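Local coordinates for protein desulfoferrodoxin (rbo) (Treponema pallidum subsp. pallidum str. Nichols, PDB 1Y07) that binds iron at a site of four histidines and one cysteine and, as a superoxide reductase, probably reduces superoxide to hydrogen peroxide, at residues C82-K87 against V112-E117; H59-K64 against F104-D109; E75-W80 against L94-A99; E48-V53 against G123-K128. All blocks are in the same frame, centred on the assembly; numbering follows the deposited sequence.

All four contacts lie in the iron-binding domain, which has two antiparallel sheets. Contact 1 pairs the middle strands of the four-stranded sheet. Contact 2 pairs two strands of the three-stranded sheet. Their centres are about 10 Å apart, and Leu83 CD2 packs on Phe104 CB at 3.7 Å. Contact 3 uses the N-terminal part of strand 78-85, about 19 Å from contact 1, centre to centre. Contact 4 lays 48-53 over strand 123-127, and Lys64 O to Val53 N at 2.8 Å ties it to contact 2. Contacts 3 and 4 meet at the iron, where His76 NE2 and His50 NE2 lie 4.2 Å apart.

Contact 1 (C82-K87 against V112-E117); sequences CLKTRK and VLEAYE
Lys84 and Tyr116 cross at a slant. Lys84 CG is anti to the backbone N (chi1 172°), and Tyr116 CG is anti to its carbonyl carbon (chi1 -48°). The Tyr116 ring reaches across to the neighbouring strand, with Cys82 O at its edge and in its plane, 3.5 Å from CD1. Lys84 bends at chi3, which brings CE to 3.9 Å from Tyr116 OH. One water joins Lys84 NZ and Tyr116 OH. The main partner of the ammonium is Arg3 O, and the carboxylate of Glu114 is nearby but beyond salt-bridge range.

The backbones form antiparallel ladder pairs. Cys82 with Tyr116 and Lys84 with Glu114 are hydrogen-bonded pairs, and Leu83 with Ala115 is a non-hydrogen-bonded pair. Lys84 O takes two N-H groups, from Leu113 N at 2.9 Å and Glu114 N at 3.1 Å. Leu113 and Glu114 thus both face Lys84, which is a classic beta bulge. The bulge turns Leu113 toward the other strand, where its CD1 meets Thr85 O at 3.7 Å and its CD2 meets Arg86 CG. On the face of Leu83 and Ala115, Leu83 CD1 touches Val112 CG2 at 3.6 Å, the two side chains crossing at about a right angle.

These are the central strands of the four-stranded sheet. Strand 88-93 flanks 78-85, and strand 123-127 flanks 112-119. Strand 5-9 of the N-terminal part packs on Cys82, Lys84 and Tyr116.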
loop_
_atom_site.group_PDB
_atom_site.type_symbol
_atom_site.label_atom_id
_atom_site.label_comp_id
_atom_site.label_asym_id
_atom_site.label_seq_id
_atom_site.Cartn_x
_atom_site.Cartn_y
_atom_site.Cartn_z
ATOM N N CYS B 82 -0.457 7.130 4.871
ATOM C CA CYS B 82 -0.997 6.365 3.739
ATOM C C CYS B 82 -1.814 7.333 2.869
ATOM O O CYS B 82 -2.561 8.154 3.388
ATOM C CB CYS B 82 -1.854 5.222 4.264
ATOM S SG CYS B 82 -2.752 4.293 3.025
ATOM N N LEU B 83 -1.680 7.229 1.562
ATOM C CA LEU B 83 -2.403 8.035 0.613
ATOM C C LEU B 83 -3.228 7.148 -0.248
ATOM O O LEU B 83 -2.718 6.175 -0.815
ATOM C CB LEU B 83 -1.405 8.785 -0.264
ATOM C CG LEU B 83 -1.897 10.035 -0.964
ATOM C CD1 LEU B 83 -2.299 11.079 -0.026
ATOM C CD2 LEU B 83 -0.822 10.486 -1.968
ATOM N N LYS B 84 -4.522 7.424 -0.300
ATOM C CA LYS B 84 -5.354 6.779 -1.273
ATOM C C LYS B 84 -5.522 7.766 -2.433
ATOM O O LYS B 84 -5.804 8.926 -2.193
ATOM C CB LYS B 84 -6.743 6.437 -0.703
ATOM C CG LYS B 84 -7.644 5.942 -1.838
ATOM C CD LYS B 84 -8.933 5.334 -1.374
ATOM C CE LYS B 84 -9.914 6.312 -0.891
ATOM N NZ LYS B 84 -11.174 5.592 -0.545
ATOM N N THR B 85 -5.317 7.303 -3.654
ATOM C CA THR B 85 -5.500 8.078 -4.864
ATOM C C THR B 85 -6.508 7.351 -5.737
ATOM O O THR B 85 -6.943 6.226 -5.434
ATOM C CB THR B 85 -4.184 8.288 -5.635
ATOM O OG1 THR B 85 -3.717 7.050 -6.178
ATOM C CG2 THR B 85 -3.035 8.749 -4.706
ATOM N N ARG B 86 -6.879 8.003 -6.838
ATOM C CA ARG B 86 -7.825 7.419 -7.783
ATOM C C ARG B 86 -7.330 6.100 -8.337
ATOM O O ARG B 86 -8.119 5.149 -8.495
ATOM C CB ARG B 86 -8.168 8.418 -8.907
ATOM C CG ARG B 86 -9.185 9.516 -8.432
ATOM C CD ARG B 86 -10.047 10.164 -9.545
ATOM N NE ARG B 86 -11.446 9.719 -9.465
ATOM C CZ ARG B 86 -12.443 10.146 -10.262
ATOM N NH1 ARG B 86 -12.225 11.062 -11.224
ATOM N NH2 ARG B 86 -13.687 9.666 -10.091
ATOM N N LYS B 87 -6.029 6.041 -8.626
ATOM C CA LYS B 87 -5.411 4.872 -9.302
ATOM C C LYS B 87 -4.818 3.837 -8.373
ATOM O O LYS B 87 -4.569 2.733 -8.802
ATOM C CB LYS B 87 -4.360 5.313 -10.338
ATOM C CG LYS B 87 -4.926 6.262 -11.349
ATOM C CD LYS B 87 -6.099 5.666 -12.189
ATOM C CE LYS B 87 -6.481 6.487 -13.414
ATOM N NZ LYS B 87 -5.561 6.120 -14.552
ATOM N N VAL B 112 -5.237 12.666 -6.071
ATOM C CA VAL B 112 -5.367 12.269 -4.667
ATOM C C VAL B 112 -6.816 12.172 -4.231
ATOM O O VAL B 112 -7.644 12.970 -4.696
ATOM C CB VAL B 112 -4.611 13.257 -3.764
ATOM C CG1 VAL B 112 -5.273 14.573 -3.729
ATOM C CG2 VAL B 112 -4.504 12.721 -2.355
ATOM N N LEU B 113 -7.132 11.255 -3.308
ATOM C CA LEU B 113 -8.466 11.164 -2.679
ATOM C C LEU B 113 -8.451 11.450 -1.185
ATOM O O LEU B 113 -9.286 12.201 -0.686
ATOM C CB LEU B 113 -9.108 9.801 -2.906
ATOM C CG LEU B 113 -9.509 9.493 -4.348
ATOM C CD1 LEU B 113 -9.998 8.059 -4.459
ATOM C CD2 LEU B 113 -10.596 10.459 -4.872
ATOM N N GLU B 114 -7.537 10.842 -0.449
ATOM C CA GLU B 114 -7.563 10.889 1.017
ATOM C C GLU B 114 -6.211 10.508 1.590
ATOM O O GLU B 114 -5.498 9.702 1.026
ATOM C CB GLU B 114 -8.643 9.950 1.576
ATOM C CG GLU B 114 -8.917 10.094 3.069
ATOM C CD GLU B 114 -10.269 9.490 3.496
ATOM O OE1 GLU B 114 -10.861 9.945 4.514
ATOM O OE2 GLU B 114 -10.753 8.570 2.808
ATOM N N ALA B 115 -5.873 11.113 2.711
ATOM C CA ALA B 115 -4.660 10.795 3.440
ATOM C C ALA B 115 -5.024 10.285 4.812
ATOM O O ALA B 115 -6.019 10.729 5.370
ATOM C CB ALA B 115 -3.758 12.005 3.549
ATOM N N TYR B 116 -4.182 9.397 5.354
ATOM C CA TYR B 116 -4.350 8.732 6.651
ATOM C C TYR B 116 -3.002 8.747 7.342
ATOM O O TYR B 116 -2.021 8.560 6.694
ATOM C CB TYR B 116 -4.837 7.280 6.515
ATOM C CG TYR B 116 -6.020 7.100 5.588
ATOM C CD1 TYR B 116 -5.836 7.100 4.216
ATOM C CD2 TYR B 116 -7.323 6.977 6.084
ATOM C CE1 TYR B 116 -6.901 6.943 3.338
ATOM C CE2 TYR B 116 -8.396 6.804 5.209
ATOM C CZ TYR B 116 -8.163 6.812 3.832
ATOM O OH TYR B 116 -9.185 6.697 2.898
ATOM N N GLU B 117 -2.968 9.038 8.646
ATOM C CA GLU B 117 -1.707 9.024 9.435
ATOM C C GLU B 117 -1.929 8.234 10.696
ATOM O O GLU B 117 -3.020 8.270 11.259
ATOM C CB GLU B 117 -1.196 10.432 9.753
ATOM C CG GLU B 117 -2.051 11.224 10.721
ATOM C CD GLU B 117 -1.759 10.984 12.209
ATOM O OE1 GLU B 117 -2.434 11.604 13.062
ATOM O OE2 GLU B 117 -0.911 10.170 12.560
HETATM O O HOH W 1 -10.785 4.771 2.574
#

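Contact 2 (H59-K64 against F104-D109); sequences HEVKVK and FALTAD
His59 lies over Ala108 with one ring face. Its CG is beside the backbone N (chi1 -65°), which carries the imidazole past the strand end to the loop. Ala108 CA sits over that face, 3.7 Å from the ring centroid, a CH-pi contact. Ala108 CB comes to 3.4 Å from His59 CE1, near the rim. Ala108 is also at a magnesium site seen in a structure of this protein, although no magnesium is bound to this chain here. Closer to the backbone, His59 CB rests 3.1 Å from Leu106 O.

The main chains are antiparallel neighbours in the three-stranded sheet of the iron-binding domain. Val61 and Phe104 form a hydrogen-bonded pair, with two backbone bonds between their N and O atoms. Glu60 and Ala105 form the non-hydrogen-bonded pair beside it. Beyond the strand end, Leu106 N still reaches His59 O at 2.6 Å.

Val61 and Phe104 share the face that packs on the other sheet. Val61 CG2, anti to the carbonyl carbon, meets Leu106 CD1 at 3.7 Å. Val63 CG2 is placed the same way and comes to the edge of the Phe104 ring, 3.9 Å from CE1. Phe104 also packs on Val81 and Leu83. On the other face, Glu60 packs on Thr107 of the second subunit, and Ala105 packs on Leu106 of that second subunit.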
loop_
_atom_site.group_PDB
_atom_site.type_symbol
_atom_site.label_atom_id
_atom_site.label_comp_id
_atom_site.label_asym_id
_atom_site.label_seq_id
_atom_site.Cartn_x
_atom_site.Cartn_y
_atom_site.Cartn_z
ATOM N N HIS B 59 2.379 16.866 -9.587
ATOM C CA HIS B 59 2.218 15.431 -9.472
ATOM C C HIS B 59 2.821 15.045 -8.128
ATOM O O HIS B 59 3.043 13.859 -7.920
ATOM C CB HIS B 59 2.850 14.724 -10.714
ATOM C CG HIS B 59 2.148 15.052 -12.025
ATOM N ND1 HIS B 59 2.757 14.936 -13.261
ATOM C CD2 HIS B 59 0.919 15.584 -12.274
ATOM C CE1 HIS B 59 1.922 15.342 -14.211
ATOM N NE2 HIS B 59 0.791 15.730 -13.640
ATOM N N GLU B 60 3.089 15.977 -7.210
ATOM C CA GLU B 60 3.520 15.684 -5.852
ATOM C C GLU B 60 2.475 16.131 -4.824
ATOM O O GLU B 60 1.798 17.170 -4.957
ATOM C CB GLU B 60 4.895 16.316 -5.551
ATOM C CG GLU B 60 5.984 15.547 -6.301
ATOM C CD GLU B 60 7.435 15.772 -5.829
ATOM O OE1 GLU B 60 7.789 16.951 -5.539
ATOM O OE2 GLU B 60 8.253 14.772 -5.827
ATOM N N VAL B 61 2.394 15.345 -3.757
ATOM C CA VAL B 61 1.407 15.538 -2.696
ATOM C C VAL B 61 2.176 15.490 -1.411
ATOM O O VAL B 61 2.750 14.445 -1.066
ATOM C CB VAL B 61 0.379 14.387 -2.690
ATOM C CG1 VAL B 61 -0.567 14.510 -1.477
ATOM C CG2 VAL B 61 -0.406 14.308 -4.001
ATOM N N LYS B 62 2.228 16.598 -0.691
ATOM C CA LYS B 62 2.894 16.667 0.594
ATOM C C LYS B 62 1.829 16.495 1.637
ATOM O O LYS B 62 0.764 17.125 1.551
ATOM C CB LYS B 62 3.579 18.009 0.764
ATOM C CG LYS B 62 4.455 18.180 2.011
ATOM C CD LYS B 62 4.845 19.650 2.179
ATOM C CE LYS B 62 6.347 19.885 2.016
ATOM N NZ LYS B 62 6.766 21.122 2.771
ATOM N N VAL B 63 2.086 15.635 2.600
ATOM C CA VAL B 63 1.165 15.442 3.705
ATOM C C VAL B 63 1.806 15.880 5.013
ATOM O O VAL B 63 2.849 15.409 5.368
ATOM C CB VAL B 63 0.720 14.000 3.851
ATOM C CG1 VAL B 63 -0.211 13.897 5.049
ATOM C CG2 VAL B 63 0.048 13.514 2.527
ATOM N N LYS B 64 1.164 16.803 5.732
ATOM C CA LYS B 64 1.716 17.346 6.986
ATOM C C LYS B 64 0.792 17.004 8.166
ATOM O O LYS B 64 -0.418 17.136 8.027
ATOM C CB LYS B 64 1.837 18.876 6.951
ATOM C CG LYS B 64 2.374 19.536 5.669
ATOM C CD LYS B 64 2.365 21.058 5.847
ATOM C CE LYS B 64 3.448 21.480 6.798
ATOM N NZ LYS B 64 4.711 20.737 6.548
ATOM N N PHE B 104 4.532 12.287 -1.464
ATOM C CA PHE B 104 4.285 11.207 -2.382
ATOM C C PHE B 104 4.294 11.796 -3.779
ATOM O O PHE B 104 3.928 12.955 -3.943
ATOM C CB PHE B 104 2.907 10.663 -2.117
ATOM C CG PHE B 104 2.752 10.085 -0.731
ATOM C CD1 PHE B 104 2.287 10.871 0.309
ATOM C CD2 PHE B 104 3.038 8.771 -0.485
ATOM C CE1 PHE B 104 2.131 10.361 1.612
ATOM C CE2 PHE B 104 2.855 8.247 0.821
ATOM C CZ PHE B 104 2.429 9.056 1.847
ATOM N N ALA B 105 4.638 10.993 -4.777
ATOM C CA ALA B 105 4.517 11.358 -6.181
ATOM C C ALA B 105 3.450 10.571 -6.916
ATOM O O ALA B 105 3.270 9.345 -6.625
ATOM C CB ALA B 105 5.874 11.142 -6.841
ATOM N N LEU B 106 2.734 11.232 -7.834
ATOM C CA LEU B 106 1.649 10.676 -8.617
ATOM C C LEU B 106 2.013 10.716 -10.083
ATOM O O LEU B 106 2.758 11.596 -10.523
ATOM C CB LEU B 106 0.323 11.458 -8.309
ATOM C CG LEU B 106 -0.479 11.003 -7.058
ATOM C CD1 LEU B 106 0.332 11.111 -5.742
ATOM C CD2 LEU B 106 -1.829 11.756 -6.946
ATOM N N THR B 107 1.490 9.784 -10.851
ATOM C CA THR B 107 1.534 9.848 -12.282
ATOM C C THR B 107 0.500 10.904 -12.760
ATOM O O THR B 107 -0.418 11.310 -12.041
ATOM C CB THR B 107 1.293 8.531 -12.932
ATOM O OG1 THR B 107 0.107 7.920 -12.389
ATOM C CG2 THR B 107 2.424 7.546 -12.565
ATOM N N ALA B 108 0.694 11.365 -13.981
ATOM C CA ALA B 108 -0.149 12.440 -14.516
ATOM C C ALA B 108 -1.632 12.100 -14.579
ATOM O O ALA B 108 -2.469 12.998 -14.517
ATOM C CB ALA B 108 0.353 12.863 -15.892
ATOM N N ASP B 109 -1.940 10.806 -14.604
ATOM C CA ASP B 109 -3.305 10.342 -14.753
ATOM C C ASP B 109 -3.961 10.115 -13.406
ATOM O O ASP B 109 -5.153 9.777 -13.354
ATOM C CB ASP B 109 -3.339 9.054 -15.541
ATOM C CG ASP B 109 -2.517 7.945 -14.855
ATOM O OD1 ASP B 109 -1.294 8.066 -14.794
ATOM O OD2 ASP B 109 -3.016 6.955 -14.364
#

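Contact 3 (E75-W80 against L94-A99); sequences EHYIAW and LPVDGA. With FE (Fe (III) ion), chain H.
Leu94 packs against 78-80 through CB and both methyls. Its CB sits 3.5 Å from Ile78 O, with Ala79 O a little farther off. From CG the two methyls part. CD1 reaches the backbone of Trp80, 4.0 Å from its CA. CD2 goes to Ile78, 4.1 Å from CG2. The Leu94 and Ile78 side chains lie side by side and point the same way, and both residues are buried.

The backbone adds one direct bond, Leu94 N to Ala79 O at 2.9 Å. The N-H comes from above the carbonyl plane, 40° out of it. A water then donates to both Ile78 O and Leu94 O, bridging the two segments just past that bond.

Val96 makes the outer touch. Its CG2, anti to the backbone N, comes to 3.7 Å from Tyr77 CB. Tyr77 CG is placed between the backbone N and the carbonyl carbon (chi1 56°), and the ring meets that methyl obliquely. The backbone N of Tyr77 is hydrogen-bonded to Asn120 OD1. Val96 sits in a type I beta turn running from Pro95 to Gly98, closed by a bond from Gly98 N to Pro95 O.

The strand leads back to His76, whose NE2 binds the iron at 2.1 Å. With His50, His70, His122 and Cys119 it makes the four-histidine, one-cysteine iron site characteristic of superoxide reductases.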
loop_
_atom_site.group_PDB
_atom_site.type_symbol
_atom_site.label_atom_id
_atom_site.label_comp_id
_atom_site.label_asym_id
_atom_site.label_seq_id
_atom_site.Cartn_x
_atom_site.Cartn_y
_atom_site.Cartn_z
ATOM N N GLU B 75 8.959 8.469 22.063
ATOM C CA GLU B 75 7.824 8.023 22.898
ATOM C C GLU B 75 6.464 8.375 22.266
ATOM O O GLU B 75 5.441 7.732 22.547
ATOM C CB GLU B 75 7.923 8.627 24.307
ATOM C CG GLU B 75 9.284 8.461 24.992
ATOM C CD GLU B 75 10.333 9.495 24.563
ATOM O OE1 GLU B 75 10.118 10.712 24.746
ATOM O OE2 GLU B 75 11.395 9.091 24.046
ATOM N N HIS B 76 6.484 9.400 21.421
ATOM C CA HIS B 76 5.313 9.951 20.769
ATOM C C HIS B 76 5.654 10.476 19.376
ATOM O O HIS B 76 6.338 11.494 19.222
ATOM C CB HIS B 76 4.747 11.060 21.623
ATOM C CG HIS B 76 3.382 11.491 21.226
ATOM N ND1 HIS B 76 2.848 12.696 21.622
ATOM C CD2 HIS B 76 2.431 10.880 20.474
ATOM C CE1 HIS B 76 1.622 12.807 21.143
ATOM N NE2 HIS B 76 1.348 11.723 20.435
ATOM N N TYR B 77 5.181 9.768 18.353
ATOM C CA TYR B 77 5.583 10.049 16.969
ATOM C C TYR B 77 4.504 9.652 15.957
ATOM O O TYR B 77 3.638 8.811 16.250
ATOM C CB TYR B 77 6.880 9.290 16.656
ATOM C CG TYR B 77 6.793 7.802 16.883
ATOM C CD1 TYR B 77 6.400 6.962 15.859
ATOM C CD2 TYR B 77 7.074 7.229 18.122
ATOM C CE1 TYR B 77 6.284 5.582 16.054
ATOM C CE2 TYR B 77 6.957 5.842 18.331
ATOM C CZ TYR B 77 6.565 5.024 17.283
ATOM O OH TYR B 77 6.452 3.651 17.416
ATOM N N ILE B 78 4.576 10.246 14.767
ATOM C CA ILE B 78 3.798 9.759 13.602
ATOM C C ILE B 78 4.599 8.666 12.910
ATOM O O ILE B 78 5.711 8.884 12.418
ATOM C CB ILE B 78 3.493 10.890 12.602
ATOM C CG1 ILE B 78 2.811 12.082 13.295
ATOM C CG2 ILE B 78 2.639 10.346 11.475
ATOM C CD1 ILE B 78 1.639 11.682 14.195
ATOM N N ALA B 79 4.005 7.492 12.821
ATOM C CA ALA B 79 4.683 6.299 12.318
ATOM C C ALA B 79 4.712 6.256 10.811
ATOM O O ALA B 79 5.737 5.935 10.213
ATOM C CB ALA B 79 4.000 5.103 12.820
ATOM N N TRP B 80 3.592 6.591 10.198
ATOM C CA TRP B 80 3.444 6.459 8.752
ATOM C C TRP B 80 2.272 7.307 8.272
ATOM O O TRP B 80 1.408 7.723 9.070
ATOM C CB TRP B 80 3.328 4.967 8.319
ATOM C CG TRP B 80 2.252 4.128 9.024
ATOM C CD1 TRP B 80 2.468 3.175 9.975
ATOM C CD2 TRP B 80 0.830 4.148 8.801
ATOM N NE1 TRP B 80 1.276 2.615 10.389
ATOM C CE2 TRP B 80 0.249 3.190 9.692
ATOM C CE3 TRP B 80 -0.028 4.904 7.981
ATOM C CZ2 TRP B 80 -1.118 2.982 9.766
ATOM C CZ3 TRP B 80 -1.394 4.689 8.055
ATOM C CH2 TRP B 80 -1.921 3.719 8.914
ATOM N N LEU B 94 7.503 7.324 8.351
ATOM C CA LEU B 94 8.230 8.573 8.618
ATOM C C LEU B 94 9.473 8.348 9.541
ATOM O O LEU B 94 9.352 7.678 10.558
ATOM C CB LEU B 94 7.273 9.528 9.344
ATOM C CG LEU B 94 6.492 10.456 8.404
ATOM C CD1 LEU B 94 5.446 9.747 7.586
ATOM C CD2 LEU B 94 5.817 11.535 9.204
ATOM N N PRO B 95 10.658 8.864 9.188
ATOM C CA PRO B 95 11.813 8.826 10.104
ATOM C C PRO B 95 11.439 9.529 11.394
ATOM O O PRO B 95 10.939 10.664 11.330
ATOM C CB PRO B 95 12.889 9.602 9.332
ATOM C CG PRO B 95 12.514 9.382 7.911
ATOM C CD PRO B 95 11.025 9.470 7.907
ATOM N N VAL B 96 11.636 8.846 12.522
ATOM C CA VAL B 96 11.156 9.336 13.833
ATOM C C VAL B 96 11.835 10.648 14.244
ATOM O O VAL B 96 11.252 11.461 14.982
ATOM C CB VAL B 96 11.337 8.283 14.951
ATOM C CG1 VAL B 96 12.813 8.155 15.357
ATOM C CG2 VAL B 96 10.469 8.646 16.169
ATOM N N ASP B 97 13.051 10.859 13.733
ATOM C CA ASP B 97 13.800 12.086 14.044
ATOM C C ASP B 97 13.727 13.197 12.970
ATOM O O ASP B 97 14.489 14.167 12.995
ATOM C CB ASP B 97 15.244 11.734 14.397
ATOM C CG ASP B 97 15.945 10.952 13.311
ATOM O OD1 ASP B 97 15.257 10.346 12.441
ATOM O OD2 ASP B 97 17.200 10.895 13.252
ATOM N N GLY B 98 12.779 13.069 12.053
ATOM C CA GLY B 98 12.525 14.077 11.049
ATOM C C GLY B 98 11.264 14.837 11.402
ATOM O O GLY B 98 10.761 14.780 12.538
ATOM N N ALA B 99 10.707 15.510 10.403
ATOM C CA ALA B 99 9.499 16.284 10.626
ATOM C C ALA B 99 8.272 15.383 10.448
ATOM O O ALA B 99 8.352 14.314 9.815
ATOM C CB ALA B 99 9.463 17.402 9.647
HETATM FE FE FE H . -0.175 11.530 18.977
HETATM O O HOH W 2 8.226 8.101 12.966
#

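Contact 4 (E48-V53 against G123-K128); sequences EKHIPV and GVWSGK. With FE (Fe (III) ion), chain H.
His50 NE2 binds the iron at 2.3 Å, and the second ring nitrogen is held too, since His50 ND1 is hydrogen-bonded to Ala46 O. Two polar links therefore fix how the imidazole is turned. Trp125 supports it from the side of strand 123-127. His50 CB stands almost straight over the five-membered ring of Trp125, 3.4 Å from its centroid and 3° off the normal, a CH-pi contact. Beyond CB the imidazole makes an offset stack with that same ring, the centroids 4.7 Å apart and the planes at 27°.

Trp125 CG is anti to its carbonyl carbon (chi1 -59°), which lays the indole flat against His50 CB. Its CB also lies 3.3 Å from His50 O. The indole NE1 is bonded to His122 O, so this second-shell ring touches one iron ligand and is tied to the backbone of another.

Farther along, Ile51 CG1 sits 4.2 Å from Trp125 CE3, obliquely to the ring. Pro52 packs against the backbone, its CG 3.4 Å from Gly127 N. Gly127 has no side chain, and this lets Pro52 and Ile51 come close to the strand.

Segment 48-53 joins the short helix 47-50 to strand 52-57, an outer strand of the three-stranded sheet beside 60-65. Strand 123-127 is an outer strand of the four-stranded sheet and pairs with 112-119 through Trp125 with Glu117 and Gly127 with Ala115.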
loop_
_atom_site.group_PDB
_atom_site.type_symbol
_atom_site.label_atom_id
_atom_site.label_comp_id
_atom_site.label_asym_id
_atom_site.label_seq_id
_atom_site.Cartn_x
_atom_site.Cartn_y
_atom_site.Cartn_z
ATOM N N GLU B 48 -6.132 19.081 15.905
ATOM C CA GLU B 48 -5.075 20.020 15.495
ATOM C C GLU B 48 -3.712 19.349 15.238
ATOM O O GLU B 48 -3.014 19.710 14.293
ATOM C CB GLU B 48 -4.893 21.139 16.534
ATOM C CG GLU B 48 -5.939 22.241 16.437
ATOM C CD GLU B 48 -5.653 23.431 17.344
ATOM O OE1 GLU B 48 -4.462 23.710 17.661
ATOM O OE2 GLU B 48 -6.635 24.102 17.741
ATOM N N LYS B 49 -3.328 18.419 16.114
ATOM C CA LYS B 49 -2.030 17.777 16.019
ATOM C C LYS B 49 -2.113 16.466 15.211
ATOM O O LYS B 49 -1.076 15.861 14.952
ATOM C CB LYS B 49 -1.448 17.499 17.416
ATOM C CG LYS B 49 -0.774 18.723 18.089
ATOM C CD LYS B 49 -1.031 18.765 19.601
ATOM C CE LYS B 49 0.252 18.705 20.432
ATOM N NZ LYS B 49 0.902 20.029 20.659
ATOM N N HIS B 50 -3.312 16.037 14.792
ATOM C CA HIS B 50 -3.443 14.691 14.180
ATOM C C HIS B 50 -4.085 14.588 12.801
ATOM O O HIS B 50 -3.750 13.645 12.076
ATOM C CB HIS B 50 -4.121 13.667 15.131
ATOM C CG HIS B 50 -3.277 13.294 16.316
ATOM N ND1 HIS B 50 -3.348 13.972 17.524
ATOM C CD2 HIS B 50 -2.310 12.350 16.462
ATOM C CE1 HIS B 50 -2.458 13.454 18.357
ATOM N NE2 HIS B 50 -1.773 12.504 17.716
ATOM N N ILE B 51 -4.974 15.513 12.411
ATOM C CA ILE B 51 -5.545 15.457 11.055
ATOM C C ILE B 51 -4.512 15.825 9.973
ATOM O O ILE B 51 -3.961 16.923 10.017
ATOM C CB ILE B 51 -6.802 16.344 10.923
ATOM C CG1 ILE B 51 -7.921 15.756 11.775
ATOM C CG2 ILE B 51 -7.208 16.503 9.447
ATOM C CD1 ILE B 51 -9.152 16.471 11.651
ATOM N N PRO B 52 -4.297 14.949 8.983
ATOM C CA PRO B 52 -3.354 15.211 7.901
ATOM C C PRO B 52 -3.836 16.360 7.009
ATOM O O PRO B 52 -5.030 16.433 6.662
ATOM C CB PRO B 52 -3.261 13.855 7.139
ATOM C CG PRO B 52 -4.346 13.066 7.576
ATOM C CD PRO B 52 -4.942 13.641 8.817
ATOM N N VAL B 53 -2.917 17.288 6.734
ATOM C CA VAL B 53 -3.119 18.359 5.792
ATOM C C VAL B 53 -2.451 17.969 4.492
ATOM O O VAL B 53 -1.273 17.648 4.489
ATOM C CB VAL B 53 -2.521 19.718 6.340
ATOM C CG1 VAL B 53 -2.422 20.795 5.247
ATOM C CG2 VAL B 53 -3.335 20.231 7.530
ATOM N N GLY B 123 -3.439 6.689 17.520
ATOM C CA GLY B 123 -4.099 5.929 16.463
ATOM C C GLY B 123 -4.221 6.608 15.090
ATOM O O GLY B 123 -3.484 7.548 14.774
ATOM N N VAL B 124 -5.157 6.134 14.265
ATOM C CA VAL B 124 -5.248 6.640 12.899
ATOM C C VAL B 124 -6.208 7.817 12.774
ATOM O O VAL B 124 -7.267 7.830 13.416
ATOM C CB VAL B 124 -5.702 5.549 11.901
ATOM C CG1 VAL B 124 -5.692 6.101 10.467
ATOM C CG2 VAL B 124 -4.848 4.291 12.053
ATOM N N TRP B 125 -5.833 8.755 11.903
ATOM C CA TRP B 125 -6.593 9.951 11.535
ATOM C C TRP B 125 -6.597 10.211 10.016
ATOM O O TRP B 125 -5.568 10.064 9.323
ATOM C CB TRP B 125 -6.022 11.198 12.249
ATOM C CG TRP B 125 -6.041 11.067 13.742
ATOM C CD1 TRP B 125 -5.195 10.318 14.519
ATOM C CD2 TRP B 125 -6.991 11.641 14.628
ATOM N NE1 TRP B 125 -5.554 10.411 15.841
ATOM C CE2 TRP B 125 -6.660 11.219 15.941
ATOM C CE3 TRP B 125 -8.075 12.488 14.450
ATOM C CZ2 TRP B 125 -7.375 11.635 17.065
ATOM C CZ3 TRP B 125 -8.802 12.891 15.557
ATOM C CH2 TRP B 125 -8.451 12.462 16.855
ATOM N N SER B 126 -7.735 10.618 9.479
ATOM C CA SER B 126 -7.825 10.923 8.066
ATOM C C SER B 126 -8.117 12.391 7.710
ATOM O O SER B 126 -8.784 13.114 8.453
ATOM C CB SER B 126 -8.863 10.031 7.397
ATOM O OG SER B 126 -10.167 10.320 7.818
ATOM N N GLY B 127 -7.599 12.805 6.557
ATOM C CA GLY B 127 -7.754 14.152 6.054
ATOM C C GLY B 127 -7.686 14.245 4.541
ATOM O O GLY B 127 -7.158 13.345 3.872
ATOM N N LYS B 128 -8.214 15.340 3.997
ATOM C CA LYS B 128 -8.228 15.579 2.548
ATOM C C LYS B 128 -7.564 16.906 2.179
ATOM O O LYS B 128 -7.929 17.967 2.698
ATOM C CB LYS B 128 -9.658 15.486 1.958
ATOM C CG LYS B 128 -10.818 15.879 2.874
ATOM C CD LYS B 128 -12.058 16.377 2.091
ATOM C CE LYS B 128 -12.406 17.856 2.425
ATOM N NZ LYS B 128 -13.746 18.290 1.919
HETATM FE FE FE H . -0.175 11.530 18.977
#